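Local coordinates for protein probable Thioesterase (Bartonella henselae, PDB 3HM0) that probably hydrolyses thioesters such as acyl-CoA, as a member of the thioesterase superfamily that adopts the hot-dog fold, at residues N34-T48 against A105-I117. Residues are numbered along the deposited sequence; the frame is centred on the assembly and turned at random.
Sequences NAFHDFQARVYVADT and AQIDNLLTIKTRI
F36 and R116 meet where strand 37-42, outermost in the hot-dog-fold sheet of this chain, begins its antiparallel run along strand 110-117. Backbone bonds in both directions between H37 and T115, F39 and I113, and A41 and L111 set the register and confirm the antiparallel sense. R116 can be followed outward. Its CB lies 3.6 Å from A35 O; CG sits 3.3 Å from F36 CE1; CD rises over one face of the F36 ring, a CH-pi contact displaced toward the rim; NE comes 3.4 Å from F36 CZ. CZ then makes an off-centre cation-pi contact, the guanidinium tilted 43° to the ring, and NH1 donates in its own plane to N34 O. With CG of R116 set between its backbone N and carbonyl carbon and the chain extended from CG to NE, the arm passes across the ring to the N34 carbonyl. N34 answers through ND2, which donates to I117 O. On the D38, Q40 and R42 face, K114 NZ forms a salt bridge to the syn side of D38 OD1. H37, F39 and A41 lie on the other face, toward helix 58-72, where F39 packs on E69 and A41 on R65. At the end of the strand, R42 bends at chi2 and chi3 across L110 CB, bringing NH1 to D108 O at 3.1 Å in a nearly straight bond (173° at the hydrogen).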
ATOM      1  N   ASN A  34      26.981  19.514   7.164  1.00 56.26           N
ATOM      2  CA  ASN A  34      25.686  18.778   7.180  1.00 56.49           C
ATOM      3  C   ASN A  34      25.283  18.218   5.800  1.00 56.04           C
ATOM      4  O   ASN A  34      24.485  18.828   5.064  1.00 56.10           O
ATOM      5  CB  ASN A  34      24.570  19.656   7.768  1.00 56.82           C
ATOM      6  CG  ASN A  34      23.366  18.835   8.255  1.00 58.10           C
ATOM      7  OD1 ASN A  34      23.513  17.876   9.026  1.00 59.70           O
ATOM      8  ND2 ASN A  34      22.173  19.215   7.807  1.00 58.94           N
ATOM      9  N   ALA A  35      25.832  17.047   5.473  1.00 55.11           N
ATOM     10  CA  ALA A  35      25.648  16.423   4.162  1.00 54.12           C
ATOM     11  C   ALA A  35      24.271  15.771   3.990  1.00 53.26           C
ATOM     12  O   ALA A  35      23.585  15.487   4.965  1.00 53.47           O
ATOM     13  CB  ALA A  35      26.768  15.406   3.905  1.00 54.13           C
ATOM     14  N   PHE A  36      23.873  15.565   2.737  1.00 52.45           N
ATOM     15  CA  PHE A  36      22.692  14.768   2.395  1.00 51.52           C
ATOM     16  C   PHE A  36      23.035  13.284   2.381  1.00 50.89           C
ATOM     17  O   PHE A  36      23.914  12.864   1.636  1.00 51.20           O
ATOM     18  CB  PHE A  36      22.170  15.149   1.005  1.00 51.25           C
ATOM     19  CG  PHE A  36      21.252  16.321   1.004  1.00 51.07           C
ATOM     20  CD1 PHE A  36      20.033  16.272   1.683  1.00 51.43           C
ATOM     21  CD2 PHE A  36      21.585  17.479   0.312  1.00 51.07           C
ATOM     22  CE1 PHE A  36      19.163  17.373   1.679  1.00 50.50           C
ATOM     23  CE2 PHE A  36      20.717  18.588   0.303  1.00 50.15           C
ATOM     24  CZ  PHE A  36      19.510  18.532   0.988  1.00 49.66           C
ATOM     25  N   HIS A  37      22.341  12.487   3.184  1.00 49.93           N
ATOM     26  CA  HIS A  37      22.508  11.042   3.114  1.00 48.86           C
ATOM     27  C   HIS A  37      21.843  10.523   1.857  1.00 47.86           C
ATOM     28  O   HIS A  37      20.750  10.962   1.512  1.00 47.90           O
ATOM     29  CB  HIS A  37      21.908  10.372   4.338  1.00 48.86           C
ATOM     30  CG  HIS A  37      22.668  10.638   5.598  1.00 50.70           C
ATOM     31  ND1 HIS A  37      22.799   9.697   6.598  1.00 52.70           N
ATOM     32  CD2 HIS A  37      23.348  11.732   6.018  1.00 52.04           C
ATOM     33  CE1 HIS A  37      23.518  10.203   7.585  1.00 53.24           C
ATOM     34  NE2 HIS A  37      23.866  11.436   7.257  1.00 54.19           N
ATOM     35  N   ASP A  38      22.519   9.597   1.180  1.00 46.66           N
ATOM     36  CA  ASP A  38      22.047   9.023  -0.077  1.00 45.52           C
ATOM     37  C   ASP A  38      21.555   7.592   0.110  1.00 44.37           C
ATOM     38  O   ASP A  38      22.239   6.754   0.726  1.00 44.13           O
ATOM     39  CB  ASP A  38      23.155   9.049  -1.149  1.00 45.75           C
ATOM     40  CG  ASP A  38      23.299  10.410  -1.831  1.00 46.90           C
ATOM     41  OD1 ASP A  38      22.884  11.439  -1.261  1.00 47.20           O
ATOM     42  OD2 ASP A  38      23.843  10.450  -2.956  1.00 48.60           O
ATOM     43  N   PHE A  39      20.368   7.327  -0.437  1.00 42.64           N
ATOM     44  CA  PHE A  39      19.810   5.986  -0.494  1.00 40.86           C
ATOM     45  C   PHE A  39      19.087   5.685  -1.818  1.00 39.69           C
ATOM     46  O   PHE A  39      18.310   6.500  -2.322  1.00 39.40           O
ATOM     47  CB  PHE A  39      18.877   5.751   0.689  1.00 40.79           C
ATOM     48  CG  PHE A  39      18.568   4.311   0.915  1.00 41.03           C
ATOM     49  CD1 PHE A  39      19.554   3.443   1.392  1.00 40.21           C
ATOM     50  CD2 PHE A  39      17.303   3.801   0.609  1.00 40.83           C
ATOM     51  CE1 PHE A  39      19.281   2.087   1.572  1.00 40.37           C
ATOM     52  CE2 PHE A  39      17.016   2.440   0.797  1.00 41.07           C
ATOM     53  CZ  PHE A  39      18.004   1.584   1.280  1.00 39.66           C
ATOM     54  N   GLN A  40      19.339   4.505  -2.370  1.00 38.09           N
ATOM     55  CA  GLN A  40      18.742   4.127  -3.640  1.00 37.20           C
ATOM     56  C   GLN A  40      17.605   3.108  -3.485  1.00 36.19           C
ATOM     57  O   GLN A  40      17.633   2.244  -2.609  1.00 36.26           O
ATOM     58  CB  GLN A  40      19.799   3.579  -4.587  1.00 37.11           C
ATOM     59  CG  GLN A  40      20.963   4.541  -4.861  1.00 40.14           C
ATOM     60  CD  GLN A  40      21.608   4.326  -6.226  1.00 42.26           C
ATOM     61  OE1 GLN A  40      21.856   3.191  -6.654  1.00 43.89           O
ATOM     62  NE2 GLN A  40      21.863   5.419  -6.922  1.00 42.43           N
ATOM     63  N   ALA A  41      16.598   3.236  -4.337  1.00 34.67           N
ATOM     64  CA  ALA A  41      15.562   2.223  -4.459  1.00 33.52           C
ATOM     65  C   ALA A  41      15.118   2.142  -5.903  1.00 32.11           C
ATOM     66  O   ALA A  41      15.142   3.137  -6.629  1.00 32.04           O
ATOM     67  CB  ALA A  41      14.371   2.515  -3.533  1.00 33.81           C
ATOM     68  N   ARG A  42      14.745   0.938  -6.304  1.00 30.64           N
ATOM     69  CA  ARG A  42      14.237   0.645  -7.635  1.00 29.61           C
ATOM     70  C   ARG A  42      12.698   0.788  -7.662  1.00 28.15           C
ATOM     71  O   ARG A  42      12.028   0.619  -6.645  1.00 27.15           O
ATOM     72  CB  ARG A  42      14.652  -0.791  -8.004  1.00 30.25           C
ATOM     73  CG  ARG A  42      14.331  -1.225  -9.438  1.00 31.57           C
ATOM     74  CD  ARG A  42      15.283  -0.585 -10.417  1.00 33.20           C
ATOM     75  NE  ARG A  42      16.637  -1.102 -10.265  1.00 33.65           N
ATOM     76  CZ  ARG A  42      17.624  -0.898 -11.131  1.00 34.01           C
ATOM     77  NH1 ARG A  42      17.426  -0.170 -12.221  1.00 31.67           N
ATOM     78  NH2 ARG A  42      18.816  -1.441 -10.904  1.00 35.12           N
ATOM     79  N   VAL A  43      12.148   1.111  -8.824  1.00 26.94           N
ATOM     80  CA  VAL A  43      10.706   1.176  -8.979  1.00 25.67           C
ATOM     81  C   VAL A  43      10.229  -0.126  -9.599  1.00 25.58           C
ATOM     82  O   VAL A  43      10.699  -0.536 -10.660  1.00 25.27           O
ATOM     83  CB  VAL A  43      10.273   2.327  -9.892  1.00 25.71           C
ATOM     84  CG1 VAL A  43       8.801   2.183 -10.276  1.00 24.50           C
ATOM     85  CG2 VAL A  43      10.586   3.706  -9.251  1.00 25.34           C
ATOM     86  N   TYR A  44       9.270  -0.746  -8.929  1.00 24.82           N
ATOM     87  CA  TYR A  44       8.670  -1.982  -9.353  1.00 24.28           C
ATOM     88  C   TYR A  44       7.205  -1.768  -9.732  1.00 23.86           C
ATOM     89  O   TYR A  44       6.681  -0.665  -9.566  1.00 24.13           O
ATOM     90  CB  TYR A  44       8.782  -2.972  -8.198  1.00 24.62           C
ATOM     91  CG  TYR A  44      10.201  -3.275  -7.810  1.00 25.15           C
ATOM     92  CD1 TYR A  44      10.965  -4.190  -8.546  1.00 26.78           C
ATOM     93  CD2 TYR A  44      10.795  -2.648  -6.715  1.00 26.86           C
ATOM     94  CE1 TYR A  44      12.287  -4.481  -8.192  1.00 27.21           C
ATOM     95  CE2 TYR A  44      12.124  -2.921  -6.358  1.00 26.82           C
ATOM     96  CZ  TYR A  44      12.850  -3.847  -7.099  1.00 26.70           C
ATOM     97  OH  TYR A  44      14.140  -4.136  -6.752  1.00 28.14           O
ATOM     98  N   VAL A  45       6.536  -2.813 -10.228  1.00 23.32           N
ATOM     99  CA  VAL A  45       5.152  -2.672 -10.683  1.00 22.57           C
ATOM    100  C   VAL A  45       4.238  -2.102  -9.581  1.00 22.78           C
ATOM    101  O   VAL A  45       3.359  -1.268  -9.841  1.00 23.19           O
ATOM    102  CB  VAL A  45       4.588  -3.982 -11.308  1.00 22.92           C
ATOM    103  CG1 VAL A  45       3.094  -3.825 -11.675  1.00 21.59           C
ATOM    104  CG2 VAL A  45       5.395  -4.388 -12.559  1.00 21.35           C
ATOM    105  N   ALA A  46       4.477  -2.547  -8.346  1.00 22.40           N
ATOM    106  CA  ALA A  46       3.728  -2.132  -7.172  1.00 21.27           C
ATOM    107  C   ALA A  46       3.707  -0.607  -7.020  1.00 21.39           C
ATOM    108  O   ALA A  46       2.747  -0.036  -6.508  1.00 21.86           O
ATOM    109  CB  ALA A  46       4.316  -2.770  -5.949  1.00 20.41           C
ATOM    110  N   ASP A  47       4.759   0.055  -7.470  1.00 21.42           N
ATOM    111  CA  ASP A  47       4.910   1.485  -7.202  1.00 21.78           C
ATOM    112  C   ASP A  47       4.106   2.352  -8.185  1.00 22.57           C
ATOM    113  O   ASP A  47       3.914   3.548  -7.941  1.00 22.55           O
ATOM    114  CB  ASP A  47       6.390   1.853  -7.211  1.00 20.80           C
ATOM    115  CG  ASP A  47       7.136   1.203  -6.085  1.00 20.76           C
ATOM    116  OD1 ASP A  47       6.751   1.454  -4.911  1.00 20.03           O
ATOM    117  OD2 ASP A  47       8.082   0.421  -6.361  1.00 18.57           O
ATOM    118  N   THR A  48       3.605   1.724  -9.254  1.00 22.92           N
ATOM    119  CA  THR A  48       3.071   2.435 -10.407  1.00 23.22           C
ATOM    120  C   THR A  48       1.558   2.519 -10.377  1.00 23.95           C
ATOM    121  O   THR A  48       0.899   1.773  -9.619  1.00 24.69           O
ATOM    122  CB  THR A  48       3.491   1.791 -11.742  1.00 23.03           C
ATOM    123  OG1 THR A  48       2.748   0.589 -11.947  1.00 22.61           O
ATOM    124  CG2 THR A  48       4.975   1.499 -11.774  1.00 22.50           C
ATOM    125  N   ALA A 105       8.680   9.388 -11.925  1.00 29.16           N
ATOM    126  CA  ALA A 105       9.579   8.237 -11.992  1.00 29.61           C
ATOM    127  C   ALA A 105       8.928   7.137 -12.798  1.00 29.48           C
ATOM    128  O   ALA A 105       7.737   6.936 -12.705  1.00 29.79           O
ATOM    129  CB  ALA A 105       9.945   7.748 -10.619  1.00 29.93           C
ATOM    130  N   GLN A 106       9.723   6.446 -13.607  1.00 30.18           N
ATOM    131  CA  GLN A 106       9.235   5.399 -14.502  1.00 30.90           C
ATOM    132  C   GLN A 106       9.526   4.018 -13.912  1.00 31.03           C
ATOM    133  O   GLN A 106      10.384   3.886 -13.007  1.00 31.03           O
ATOM    134  CB  GLN A 106       9.923   5.502 -15.868  1.00 31.21           C
ATOM    135  CG  GLN A 106      10.017   6.919 -16.481  1.00 32.99           C
ATOM    136  CD  GLN A 106       8.735   7.331 -17.173  1.00 35.78           C
ATOM    137  OE1 GLN A 106       7.914   6.481 -17.532  1.00 37.52           O
ATOM    138  NE2 GLN A 106       8.547   8.638 -17.360  1.00 35.57           N
ATOM    139  N   ILE A 107       8.825   3.001 -14.435  1.00 30.87           N
ATOM    140  CA  ILE A 107       9.063   1.600 -14.085  1.00 30.52           C
ATOM    141  C   ILE A 107      10.527   1.270 -14.238  1.00 31.25           C
ATOM    142  O   ILE A 107      11.181   1.680 -15.197  1.00 31.16           O
ATOM    143  CB  ILE A 107       8.244   0.611 -14.963  1.00 30.72           C
ATOM    144  CG1 ILE A 107       8.370  -0.842 -14.442  1.00 30.09           C
ATOM    145  CG2 ILE A 107       8.694   0.668 -16.413  1.00 28.06           C
ATOM    146  CD1 ILE A 107       7.719  -1.109 -13.080  1.00 28.49           C
ATOM    147  N   ASP A 108      11.044   0.539 -13.268  1.00 31.86           N
ATOM    148  CA  ASP A 108      12.448   0.144 -13.285  1.00 32.66           C
ATOM    149  C   ASP A 108      13.476   1.248 -13.049  1.00 32.07           C
ATOM    150  O   ASP A 108      14.663   0.943 -12.984  1.00 31.57           O
ATOM    151  CB  ASP A 108      12.799  -0.624 -14.568  1.00 33.12           C
ATOM    152  CG  ASP A 108      13.740  -1.771 -14.301  1.00 36.82           C
ATOM    153  OD1 ASP A 108      13.833  -2.176 -13.118  1.00 40.16           O
ATOM    154  OD2 ASP A 108      14.380  -2.285 -15.255  1.00 41.99           O
ATOM    155  N   ASN A 109      13.054   2.511 -12.939  1.00 31.90           N
ATOM    156  CA  ASN A 109      14.013   3.578 -12.607  1.00 32.28           C
ATOM    157  C   ASN A 109      14.734   3.249 -11.331  1.00 32.20           C
ATOM    158  O   ASN A 109      14.160   2.636 -10.426  1.00 32.19           O
ATOM    159  CB  ASN A 109      13.348   4.927 -12.374  1.00 32.26           C
ATOM    160  CG  ASN A 109      13.048   5.683 -13.653  1.00 33.62           C
ATOM    161  OD1 ASN A 109      12.491   6.786 -13.587  1.00 33.11           O
ATOM    162  ND2 ASN A 109      13.385   5.097 -14.826  1.00 32.28           N
ATOM    163  N   LEU A 110      15.994   3.663 -11.269  1.00 32.36           N
ATOM    164  CA  LEU A 110      16.761   3.598 -10.048  1.00 32.45           C
ATOM    165  C   LEU A 110      16.745   4.977  -9.414  1.00 32.33           C
ATOM    166  O   LEU A 110      17.211   5.956 -10.016  1.00 32.04           O
ATOM    167  CB  LEU A 110      18.182   3.149 -10.328  1.00 32.65           C
ATOM    168  CG  LEU A 110      19.034   2.906  -9.082  1.00 34.80           C
ATOM    169  CD1 LEU A 110      18.304   2.083  -8.011  1.00 33.55           C
ATOM    170  CD2 LEU A 110      20.336   2.215  -9.514  1.00 37.36           C
ATOM    171  N   LEU A 111      16.179   5.051  -8.208  1.00 31.88           N
ATOM    172  CA  LEU A 111      15.982   6.332  -7.533  1.00 31.60           C
ATOM    173  C   LEU A 111      17.073   6.612  -6.497  1.00 31.48           C
ATOM    174  O   LEU A 111      17.525   5.701  -5.798  1.00 31.41           O
ATOM    175  CB  LEU A 111      14.583   6.415  -6.876  1.00 31.40           C
ATOM    176  CG  LEU A 111      13.302   6.228  -7.713  1.00 30.74           C
ATOM    177  CD1 LEU A 111      12.076   6.358  -6.843  1.00 29.41           C
ATOM    178  CD2 LEU A 111      13.224   7.208  -8.877  1.00 30.12           C
ATOM    179  N   THR A 112      17.489   7.877  -6.431  1.00 31.33           N
ATOM    180  CA  THR A 112      18.364   8.393  -5.384  1.00 31.35           C
ATOM    181  C   THR A 112      17.504   9.246  -4.454  1.00 31.60           C
ATOM    182  O   THR A 112      16.801  10.163  -4.910  1.00 31.55           O
ATOM    183  CB  THR A 112      19.492   9.254  -5.988  1.00 31.45           C
ATOM    184  OG1 THR A 112      20.164   8.507  -7.004  1.00 31.47           O
ATOM    185  CG2 THR A 112      20.484   9.700  -4.935  1.00 30.44           C
ATOM    186  N   ILE A 113      17.534   8.907  -3.165  1.00 31.70           N
ATOM    187  CA  ILE A 113      16.765   9.603  -2.156  1.00 32.10           C
ATOM    188  C   ILE A 113      17.729  10.373  -1.253  1.00 32.92           C
ATOM    189  O   ILE A 113      18.611   9.781  -0.642  1.00 33.19           O
ATOM    190  CB  ILE A 113      15.900   8.626  -1.309  1.00 32.02           C
ATOM    191  CG1 ILE A 113      15.045   7.722  -2.207  1.00 31.14           C
ATOM    192  CG2 ILE A 113      15.002   9.396  -0.317  1.00 31.40           C
ATOM    193  CD1 ILE A 113      14.640   6.404  -1.544  1.00 26.87           C
ATOM    194  N   LYS A 114      17.555  11.691  -1.175  1.00 33.54           N
ATOM    195  CA  LYS A 114      18.438  12.542  -0.378  1.00 34.07           C
ATOM    196  C   LYS A 114      17.735  13.105   0.853  1.00 34.31           C
ATOM    197  O   LYS A 114      16.671  13.707   0.763  1.00 33.80           O
ATOM    198  CB  LYS A 114      19.058  13.643  -1.233  1.00 33.84           C
ATOM    199  CG  LYS A 114      19.915  13.072  -2.345  1.00 35.69           C
ATOM    200  CD  LYS A 114      20.157  14.038  -3.482  1.00 38.67           C
ATOM    201  CE  LYS A 114      21.483  14.759  -3.323  1.00 41.55           C
ATOM    202  NZ  LYS A 114      22.652  13.811  -3.423  1.00 44.54           N
ATOM    203  N   THR A 115      18.350  12.889   2.010  1.00 34.80           N
ATOM    204  CA  THR A 115      17.732  13.210   3.275  1.00 35.58           C
ATOM    205  C   THR A 115      18.760  13.862   4.187  1.00 36.73           C
ATOM    206  O   THR A 115      19.911  13.413   4.263  1.00 36.95           O
ATOM    207  CB  THR A 115      17.181  11.930   3.942  1.00 35.13           C
ATOM    208  OG1 THR A 115      16.288  11.259   3.046  1.00 34.01           O
ATOM    209  CG2 THR A 115      16.450  12.248   5.210  1.00 35.56           C
ATOM    210  N   ARG A 116      18.350  14.936   4.849  1.00 37.70           N
ATOM    211  CA  ARG A 116      19.121  15.474   5.950  1.00 39.71           C
ATOM    212  C   ARG A 116      18.178  16.156   6.930  1.00 40.65           C
ATOM    213  O   ARG A 116      17.093  16.589   6.545  1.00 40.92           O
ATOM    214  CB  ARG A 116      20.189  16.446   5.455  1.00 39.81           C
ATOM    215  CG  ARG A 116      19.634  17.759   4.925  1.00 41.77           C
ATOM    216  CD  ARG A 116      20.748  18.748   4.690  1.00 45.51           C
ATOM    217  NE  ARG A 116      20.328  19.947   3.954  1.00 48.84           N
ATOM    218  CZ  ARG A 116      21.136  20.977   3.694  1.00 49.86           C
ATOM    219  NH1 ARG A 116      22.400  20.960   4.109  1.00 51.02           N
ATOM    220  NH2 ARG A 116      20.689  22.025   3.020  1.00 50.71           N
ATOM    221  N   ILE A 117      18.577  16.219   8.197  1.00 41.94           N
ATOM    222  CA  ILE A 117      17.876  17.024   9.172  1.00 43.45           C
ATOM    223  C   ILE A 117      18.281  18.464   8.877  1.00 44.92           C
ATOM    224  O   ILE A 117      19.425  18.731   8.495  1.00 45.35           O
ATOM    225  CB  ILE A 117      18.221  16.609  10.618  1.00 43.36           C
ATOM    226  CG1 ILE A 117      17.468  15.330  10.988  1.00 43.07           C
ATOM    227  CG2 ILE A 117      17.824  17.703  11.621  1.00 43.53           C
ATOM    228  CD1 ILE A 117      17.929  14.689  12.283  1.00 44.00           C
TER
HETATM  229  O   HOH W   1      11.119  -3.272 -11.661  1.00 30.91           O